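Local coordinates for JSC1_58120g3 (PDB 6XHH), which binds a linear tetrapyrrole of the verdin type in a cyanobacteriochrome GAF domain and probably serves as a far-red light sensor in signalling, at residues Ala133-Leu144 against Val166-Gln175. Sequence-based numbering, arbitrary orientation.
With M1V (mesobiliverdin IX(alpha)), chain C; EDO (1,2-ethanediol), chain F.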
ATOM      1  N   ALA A 133      -1.401  -3.914   4.589  1.00  9.92           N
ATOM      2  CA  ALA A 133      -0.297  -4.446   5.367  1.00 12.08           C
ATOM      3  C   ALA A 133       0.444  -5.538   4.600  1.00 12.59           C
ATOM      4  O   ALA A 133      -0.165  -6.373   3.918  1.00 10.83           O
ATOM      5  CB  ALA A 133      -0.818  -5.005   6.693  1.00 13.44           C
ATOM      6  N   ILE A 134       1.765  -5.547   4.741  1.00 11.97           N
ATOM      7  CA  ILE A 134       2.592  -6.679   4.320  1.00 11.73           C
ATOM      8  C   ILE A 134       3.008  -7.422   5.576  1.00 11.88           C
ATOM      9  O   ILE A 134       3.717  -6.857   6.419  1.00 12.80           O
ATOM     10  CB  ILE A 134       3.834  -6.223   3.536  1.00 11.51           C
ATOM     11  CG1 ILE A 134       3.454  -5.526   2.241  1.00 11.08           C
ATOM     12  CG2 ILE A 134       4.729  -7.409   3.188  1.00 11.37           C
ATOM     13  CD1 ILE A 134       4.644  -4.804   1.593  1.00  9.95           C
ATOM     14  N   PHE A 135       2.567  -8.677   5.704  1.00 15.56           N
ATOM     15  CA  PHE A 135       2.905  -9.530   6.838  1.00 16.69           C
ATOM     16  C   PHE A 135       3.955 -10.559   6.442  1.00 17.93           C
ATOM     17  O   PHE A 135       3.816 -11.234   5.423  1.00 17.87           O
ATOM     18  CB  PHE A 135       1.662 -10.238   7.374  1.00 13.86           C
ATOM     19  CG  PHE A 135       0.924  -9.436   8.370  1.00 12.34           C
ATOM     20  CD1 PHE A 135       1.296  -9.456   9.700  1.00 16.71           C
ATOM     21  CD2 PHE A 135      -0.120  -8.633   7.981  1.00 15.23           C
ATOM     22  CE1 PHE A 135       0.617  -8.694  10.628  1.00 17.62           C
ATOM     23  CE2 PHE A 135      -0.809  -7.869   8.907  1.00 16.79           C
ATOM     24  CZ  PHE A 135      -0.435  -7.894  10.228  1.00 12.40           C
ATOM     25  N   GLN A 136       4.986 -10.682   7.263  1.00 16.92           N
ATOM     26  CA  GLN A 136       5.977 -11.746   7.148  1.00 18.32           C
ATOM     27  C   GLN A 136       5.627 -12.753   8.233  1.00 17.31           C
ATOM     28  O   GLN A 136       5.948 -12.545   9.406  1.00 16.75           O
ATOM     29  CB  GLN A 136       7.378 -11.187   7.334  1.00 16.15           C
ATOM     30  CG  GLN A 136       8.476 -12.232   7.449  1.00 24.69           C
ATOM     31  CD  GLN A 136       9.742 -11.647   8.045  1.00 25.90           C
ATOM     32  OE1 GLN A 136       9.879 -10.426   8.147  1.00 26.96           O
ATOM     33  NE2 GLN A 136      10.664 -12.507   8.455  1.00 31.29           N
ATOM     34  N   GLY A 137       4.972 -13.842   7.845  1.00 19.84           N
ATOM     35  CA  GLY A 137       4.342 -14.679   8.852  1.00 21.39           C
ATOM     36  C   GLY A 137       3.234 -13.878   9.506  1.00 25.90           C
ATOM     37  O   GLY A 137       2.396 -13.271   8.825  1.00 22.88           O
ATOM     38  N   GLN A 138       3.218 -13.855  10.837  1.00 27.00           N
ATOM     39  CA  GLN A 138       2.297 -12.982  11.556  1.00 26.48           C
ATOM     40  C   GLN A 138       3.002 -11.725  12.077  1.00 28.42           C
ATOM     41  O   GLN A 138       2.512 -11.076  13.007  1.00 31.82           O
ATOM     42  CB  GLN A 138       1.586 -13.752  12.682  1.00 30.47           C
ATOM     43  CG  GLN A 138       0.259 -13.095  13.174  1.00 39.97           C
ATOM     44  CD  GLN A 138      -0.972 -14.027  13.210  1.00 37.12           C
ATOM     45  OE1 GLN A 138      -1.379 -14.572  12.188  1.00 34.44           O
ATOM     46  NE2 GLN A 138      -1.593 -14.161  14.387  1.00 26.75           N
ATOM     47  N   LYS A 139       4.130 -11.350  11.476  1.00 23.81           N
ATOM     48  CA  LYS A 139       4.839 -10.127  11.841  1.00 22.66           C
ATOM     49  C   LYS A 139       4.540  -9.035  10.814  1.00 18.73           C
ATOM     50  O   LYS A 139       4.751  -9.234   9.611  1.00 15.52           O
ATOM     51  CB  LYS A 139       6.345 -10.374  11.933  1.00 27.45           C
ATOM     52  CG  LYS A 139       7.172  -9.102  12.045  1.00 26.80           C
ATOM     53  CD  LYS A 139       8.312  -9.091  11.037  1.00 29.22           C
ATOM     54  CE  LYS A 139       9.060  -7.773  11.049  1.00 31.38           C
ATOM     55  NZ  LYS A 139       9.796  -7.557  12.328  1.00 40.35           N
ATOM     56  N   LEU A 140       4.057  -7.886  11.285  1.00 18.26           N
ATOM     57  CA  LEU A 140       3.803  -6.741  10.415  1.00 15.99           C
ATOM     58  C   LEU A 140       5.136  -6.166   9.942  1.00 16.78           C
ATOM     59  O   LEU A 140       5.910  -5.629  10.740  1.00 18.02           O
ATOM     60  CB  LEU A 140       2.980  -5.692  11.157  1.00 11.89           C
ATOM     61  CG  LEU A 140       2.612  -4.423  10.384  1.00 15.84           C
ATOM     62  CD1 LEU A 140       1.841  -4.765   9.126  1.00 11.51           C
ATOM     63  CD2 LEU A 140       1.813  -3.417  11.256  1.00 14.43           C
ATOM     64  N   TRP A 141       5.408  -6.284   8.641  1.00 14.39           N
ATOM     65  CA  TRP A 141       6.699  -5.961   8.054  1.00 13.39           C
ATOM     66  C   TRP A 141       6.725  -4.591   7.390  1.00 11.14           C
ATOM     67  O   TRP A 141       7.736  -3.876   7.467  1.00 14.02           O
ATOM     68  CB  TRP A 141       7.065  -7.045   7.030  1.00 13.50           C
ATOM     69  CG  TRP A 141       8.376  -6.856   6.317  1.00 11.81           C
ATOM     70  CD1 TRP A 141       9.586  -7.408   6.651  1.00 16.79           C
ATOM     71  CD2 TRP A 141       8.616  -6.042   5.153  1.00 16.20           C
ATOM     72  NE1 TRP A 141      10.550  -7.010   5.750  1.00 16.33           N
ATOM     73  CE2 TRP A 141       9.985  -6.168   4.829  1.00 15.71           C
ATOM     74  CE3 TRP A 141       7.802  -5.242   4.341  1.00 12.59           C
ATOM     75  CZ2 TRP A 141      10.558  -5.504   3.739  1.00 15.42           C
ATOM     76  CZ3 TRP A 141       8.376  -4.586   3.259  1.00 16.01           C
ATOM     77  CH2 TRP A 141       9.738  -4.728   2.968  1.00 15.75           C
ATOM     78  N   GLY A 142       5.639  -4.218   6.733  1.00 12.84           N
ATOM     79  CA  GLY A 142       5.619  -2.976   5.986  1.00 11.70           C
ATOM     80  C   GLY A 142       4.263  -2.753   5.367  1.00 10.43           C
ATOM     81  O   GLY A 142       3.268  -3.348   5.793  1.00 11.55           O
ATOM     82  N   LEU A 143       4.235  -1.881   4.358  1.00 10.27           N
ATOM     83  CA  LEU A 143       3.003  -1.488   3.691  1.00  9.27           C
ATOM     84  C   LEU A 143       3.178  -1.514   2.183  1.00 10.66           C
ATOM     85  O   LEU A 143       4.228  -1.114   1.664  1.00 10.53           O
ATOM     86  CB  LEU A 143       2.568  -0.076   4.125  1.00  8.95           C
ATOM     87  CG  LEU A 143       2.412   0.174   5.626  1.00 10.90           C
ATOM     88  CD1 LEU A 143       2.225   1.663   5.921  1.00 12.79           C
ATOM     89  CD2 LEU A 143       1.245  -0.626   6.162  1.00 10.90           C
ATOM     90  N   LEU A 144       2.133  -1.955   1.491  1.00  9.97           N
ATOM     91  CA  LEU A 144       2.003  -1.837   0.043  1.00 10.25           C
ATOM     92  C   LEU A 144       0.954  -0.768  -0.233  1.00  9.72           C
ATOM     93  O   LEU A 144      -0.189  -0.886   0.238  1.00 10.73           O
ATOM     94  CB  LEU A 144       1.603  -3.175  -0.585  1.00 10.79           C
ATOM     95  CG  LEU A 144       1.206  -3.217  -2.061  1.00 10.34           C
ATOM     96  CD1 LEU A 144       2.381  -2.908  -2.973  1.00 11.12           C
ATOM     97  CD2 LEU A 144       0.624  -4.577  -2.424  1.00 13.35           C
ATOM     98  N   VAL A 166      -1.912  -9.486  -3.026  1.00 12.26           N
ATOM     99  CA  VAL A 166      -0.566  -9.215  -3.522  1.00 14.23           C
ATOM    100  C   VAL A 166       0.394  -9.001  -2.358  1.00 13.89           C
ATOM    101  O   VAL A 166       1.518  -9.520  -2.352  1.00 12.87           O
ATOM    102  CB  VAL A 166      -0.591  -8.012  -4.474  1.00 11.78           C
ATOM    103  CG1 VAL A 166       0.826  -7.617  -4.858  1.00 14.83           C
ATOM    104  CG2 VAL A 166      -1.402  -8.352  -5.727  1.00 15.95           C
ATOM    105  N   ALA A 167      -0.037  -8.244  -1.349  1.00 10.58           N
ATOM    106  CA  ALA A 167       0.801  -8.055  -0.172  1.00 11.37           C
ATOM    107  C   ALA A 167       1.064  -9.384   0.531  1.00 13.56           C
ATOM    108  O   ALA A 167       2.162  -9.615   1.051  1.00 15.08           O
ATOM    109  CB  ALA A 167       0.144  -7.047   0.774  1.00 12.82           C
ATOM    110  N   ASP A 168       0.067 -10.269   0.557  1.00 14.23           N
ATOM    111  CA  ASP A 168       0.287 -11.622   1.060  1.00 16.37           C
ATOM    112  C   ASP A 168       1.436 -12.301   0.321  1.00 11.28           C
ATOM    113  O   ASP A 168       2.318 -12.907   0.940  1.00 16.54           O
ATOM    114  CB  ASP A 168      -0.994 -12.443   0.912  1.00 14.87           C
ATOM    115  CG  ASP A 168      -2.051 -12.089   1.947  1.00 20.05           C
ATOM    116  OD1 ASP A 168      -1.725 -11.414   2.946  1.00 19.30           O
ATOM    117  OD2 ASP A 168      -3.210 -12.512   1.747  1.00 20.22           O
ATOM    118  N   GLN A 169       1.426 -12.222  -1.013  1.00 13.55           N
ATOM    119  CA  GLN A 169       2.486 -12.832  -1.811  1.00 15.87           C
ATOM    120  C   GLN A 169       3.842 -12.206  -1.507  1.00 14.88           C
ATOM    121  O   GLN A 169       4.846 -12.911  -1.373  1.00 15.58           O
ATOM    122  CB  GLN A 169       2.153 -12.697  -3.296  1.00 17.20           C
ATOM    123  CG  GLN A 169       0.946 -13.496  -3.724  1.00 21.88           C
ATOM    124  CD  GLN A 169       1.009 -14.927  -3.224  1.00 25.93           C
ATOM    125  OE1 GLN A 169       1.906 -15.680  -3.592  1.00 29.16           O
ATOM    126  NE2 GLN A 169       0.073 -15.295  -2.356  1.00 32.40           N
ATOM    127  N   LEU A 170       3.885 -10.879  -1.394  1.00 14.84           N
ATOM    128  CA  LEU A 170       5.107 -10.206  -0.972  1.00 15.86           C
ATOM    129  C   LEU A 170       5.578 -10.731   0.371  1.00 14.92           C
ATOM    130  O   LEU A 170       6.763 -11.027   0.553  1.00 15.09           O
ATOM    131  CB  LEU A 170       4.873  -8.697  -0.899  1.00 16.96           C
ATOM    132  CG  LEU A 170       4.826  -7.922  -2.210  1.00 13.05           C
ATOM    133  CD1 LEU A 170       4.437  -6.483  -1.912  1.00 15.08           C
ATOM    134  CD2 LEU A 170       6.176  -7.980  -2.920  1.00 17.03           C
ATOM    135  N   GLY A 171       4.654 -10.855   1.330  1.00 14.10           N
ATOM    136  CA  GLY A 171       5.033 -11.332   2.651  1.00 16.00           C
ATOM    137  C   GLY A 171       5.607 -12.734   2.625  1.00 15.52           C
ATOM    138  O   GLY A 171       6.581 -13.024   3.320  1.00 15.36           O
ATOM    139  N   VAL A 172       5.007 -13.617   1.824  1.00 16.91           N
ATOM    140  CA  VAL A 172       5.527 -14.973   1.666  1.00 16.48           C
ATOM    141  C   VAL A 172       6.927 -14.940   1.059  1.00 21.55           C
ATOM    142  O   VAL A 172       7.826 -15.677   1.482  1.00 19.86           O
ATOM    143  CB  VAL A 172       4.553 -15.810   0.818  1.00 16.53           C
ATOM    144  CG1 VAL A 172       5.147 -17.166   0.515  1.00 20.97           C
ATOM    145  CG2 VAL A 172       3.226 -15.969   1.549  1.00 19.16           C
ATOM    146  N   ALA A 173       7.141 -14.066   0.073  1.00 19.20           N
ATOM    147  CA  ALA A 173       8.465 -13.935  -0.524  1.00 19.69           C
ATOM    148  C   ALA A 173       9.484 -13.412   0.486  1.00 19.59           C
ATOM    149  O   ALA A 173      10.632 -13.875   0.517  1.00 20.33           O
ATOM    150  CB  ALA A 173       8.394 -13.024  -1.748  1.00 20.73           C
ATOM    151  N   ILE A 174       9.086 -12.449   1.321  1.00 15.96           N
ATOM    152  CA  ILE A 174       9.983 -11.932   2.351  1.00 19.14           C
ATOM    153  C   ILE A 174      10.285 -13.012   3.377  1.00 19.78           C
ATOM    154  O   ILE A 174      11.418 -13.143   3.845  1.00 21.54           O
ATOM    155  CB  ILE A 174       9.372 -10.689   3.022  1.00 15.74           C
ATOM    156  CG1 ILE A 174       9.219  -9.540   2.018  1.00 15.08           C
ATOM    157  CG2 ILE A 174      10.227 -10.240   4.203  1.00 19.20           C
ATOM    158  CD1 ILE A 174       8.127  -8.552   2.424  1.00 14.81           C
ATOM    159  N   GLN A 175       9.261 -13.769   3.775  1.00 16.49           N
ATOM    160  CA  GLN A 175       9.461 -14.855   4.725  1.00 20.89           C
ATOM    161  C   GLN A 175      10.434 -15.885   4.173  1.00 23.74           C
ATOM    162  O   GLN A 175      11.361 -16.309   4.873  1.00 23.49           O
ATOM    163  CB  GLN A 175       8.111 -15.490   5.052  1.00 23.61           C
ATOM    164  CG  GLN A 175       8.118 -16.513   6.172  1.00 29.25           C
ATOM    165  CD  GLN A 175       6.737 -17.097   6.402  1.00 25.31           C
ATOM    166  OE1 GLN A 175       6.061 -17.505   5.458  1.00 25.38           O
ATOM    167  NE2 GLN A 175       6.302 -17.119   7.658  1.00 26.19           N
TER
HETATM  168  OA  M1V C 801       3.204  12.139   9.099  1.00 14.52           O
HETATM  169  C1A M1V C 801       2.344  12.452   9.908  1.00 15.63           C
HETATM  170  NA  M1V C 801       1.249  11.723  10.159  1.00 16.23           N
HETATM  171  C2A M1V C 801       2.356  13.607  10.716  1.00 16.52           C
HETATM  172  CMA M1V C 801       3.425  14.675  10.720  1.00 18.45           C
HETATM  173  C3A M1V C 801       1.207  13.593  11.502  1.00 16.14           C
HETATM  174  CAA M1V C 801       0.783  14.605  12.497  1.00 18.55           C
HETATM  175  CBA M1V C 801       0.679  14.023  13.909  1.00 17.88           C
HETATM  176  C4A M1V C 801       0.475  12.359  11.135  1.00 14.35           C
HETATM  177  CHA M1V C 801      -0.707  11.963  11.700  1.00 15.67           C
HETATM  178  C1B M1V C 801      -1.533  10.778  11.452  1.00 14.86           C
HETATM  179  C2B M1V C 801      -2.775  10.592  12.114  1.00 12.92           C
HETATM  180  CMB M1V C 801      -3.403  11.548  13.100  1.00 15.39           C
HETATM  181  C3B M1V C 801      -3.295   9.409  11.682  1.00 12.72           C
HETATM  182  CAB M1V C 801      -4.617   8.797  12.108  1.00 15.82           C
HETATM  183  CBB M1V C 801      -5.647   8.918  10.971  1.00 15.66           C
HETATM  184  CGB M1V C 801      -6.042  10.364  10.763  1.00 14.25           C
HETATM  185  O2B M1V C 801      -6.705  10.963  11.644  1.00 19.62           O
HETATM  186  O1B M1V C 801      -5.723  10.985   9.724  1.00 14.32           O
HETATM  187  NB  M1V C 801      -1.315   9.723  10.651  1.00 15.25           N
HETATM  188  C4B M1V C 801      -2.353   8.866  10.758  1.00 12.09           C
HETATM  189  CHB M1V C 801      -2.572   7.633  10.125  1.00 12.54           C
HETATM  190  C1C M1V C 801      -1.921   6.997   9.059  1.00 13.14           C
HETATM  191  C2C M1V C 801      -2.487   5.914   8.372  1.00 12.69           C
HETATM  192  CAC M1V C 801      -3.801   5.255   8.733  1.00 14.71           C
HETATM  193  CBC M1V C 801      -3.415   4.296   9.894  1.00 17.53           C
HETATM  194  CGC M1V C 801      -4.569   3.823  10.766  1.00 17.38           C
HETATM  195  O2C M1V C 801      -5.745   4.171  10.518  1.00 21.72           O
HETATM  196  O1C M1V C 801      -4.360   3.082  11.760  1.00 20.38           O
HETATM  197  C3C M1V C 801      -1.579   5.534   7.386  1.00 13.68           C
HETATM  198  CMC M1V C 801      -1.789   4.406   6.414  1.00 13.43           C
HETATM  199  NC  M1V C 801      -0.703   7.291   8.485  1.00 13.22           N
HETATM  200  C4C M1V C 801      -0.477   6.411   7.457  1.00 13.63           C
HETATM  201  CHC M1V C 801       0.741   6.492   6.723  1.00 15.11           C
HETATM  202  C1D M1V C 801       1.130   5.869   5.563  1.00 11.62           C
HETATM  203  C2D M1V C 801       2.424   5.338   5.301  1.00 16.07           C
HETATM  204  CMD M1V C 801       3.578   5.317   6.274  1.00 13.51           C
HETATM  205  ND  M1V C 801       0.361   5.709   4.418  1.00 11.55           N
HETATM  206  C4D M1V C 801       1.111   5.081   3.489  1.00 13.78           C
HETATM  207  OD  M1V C 801       0.695   4.803   2.363  1.00 14.37           O
HETATM  208  C3D M1V C 801       2.412   4.838   4.036  1.00 14.63           C
HETATM  209  CAD M1V C 801       3.559   4.139   3.351  1.00 14.22           C
HETATM  210  CBD M1V C 801       4.185   5.076   2.341  1.00 16.03           C
HETATM  211  C1  EDO F 804      -0.141 -15.494   9.633  1.00 21.79           C
HETATM  212  O1  EDO F 804      -1.382 -14.914   9.228  1.00 36.31           O
HETATM  213  C2  EDO F 804       0.588 -15.986   8.388  1.00 25.03           C
HETATM  214  O2  EDO F 804       1.594 -16.929   8.764  1.00 29.69           O
HETATM  215  O   HOH W   1       0.108  -9.303   4.018  1.00 20.64           O
HETATM  216  O   HOH W   2      10.736 -15.544   7.872  1.00 30.59           O
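Ile174 meets Trp141 from above one ring face: its CD1 stands 3.7 Å from the centroid of the six-membered ring, nearly on the normal, a CH-pi contact, while CG2 lies 3.6 Å from NE1. With CG1 beside the backbone N (chi1 -64°), both branches reach the indole, and CD1 also touches Ile134 CG2. Branched aliphatics fill the rest of this buried interface: Ile134 CD1 meets Leu170 CD1 and, farther from the turn, Leu144 CD2 packs on Val166 CG1. Small residues bring the backbones close: Gly171 CA sits 3.0 Å from Phe135 O in a CA-H...O contact, where a side chain would collide, and alanine's size lets Ala167 CB come 3.2 Å from Ala133 O. One water accepts from Phe135 N and donates to Ala133 O and Asp168 OD1, a carboxylate whose OD2 pairs with Arg165. Gln136 CG lies on Gln175 CA, and another water links Gln136 NE2 to Gln175 O. Behind this shell, a classic beta bulge pairs both Trp141 and Gly142 with Ile134 O. Cut back to alanine, Trp141 would probably leave Ile174 without a ring face and open a gap beside Ile134. Mostly apolar contacts, supplemented by water bridges, thus join helix 157-178 to the GAF sheet, whose other face touches the bilin through Leu143.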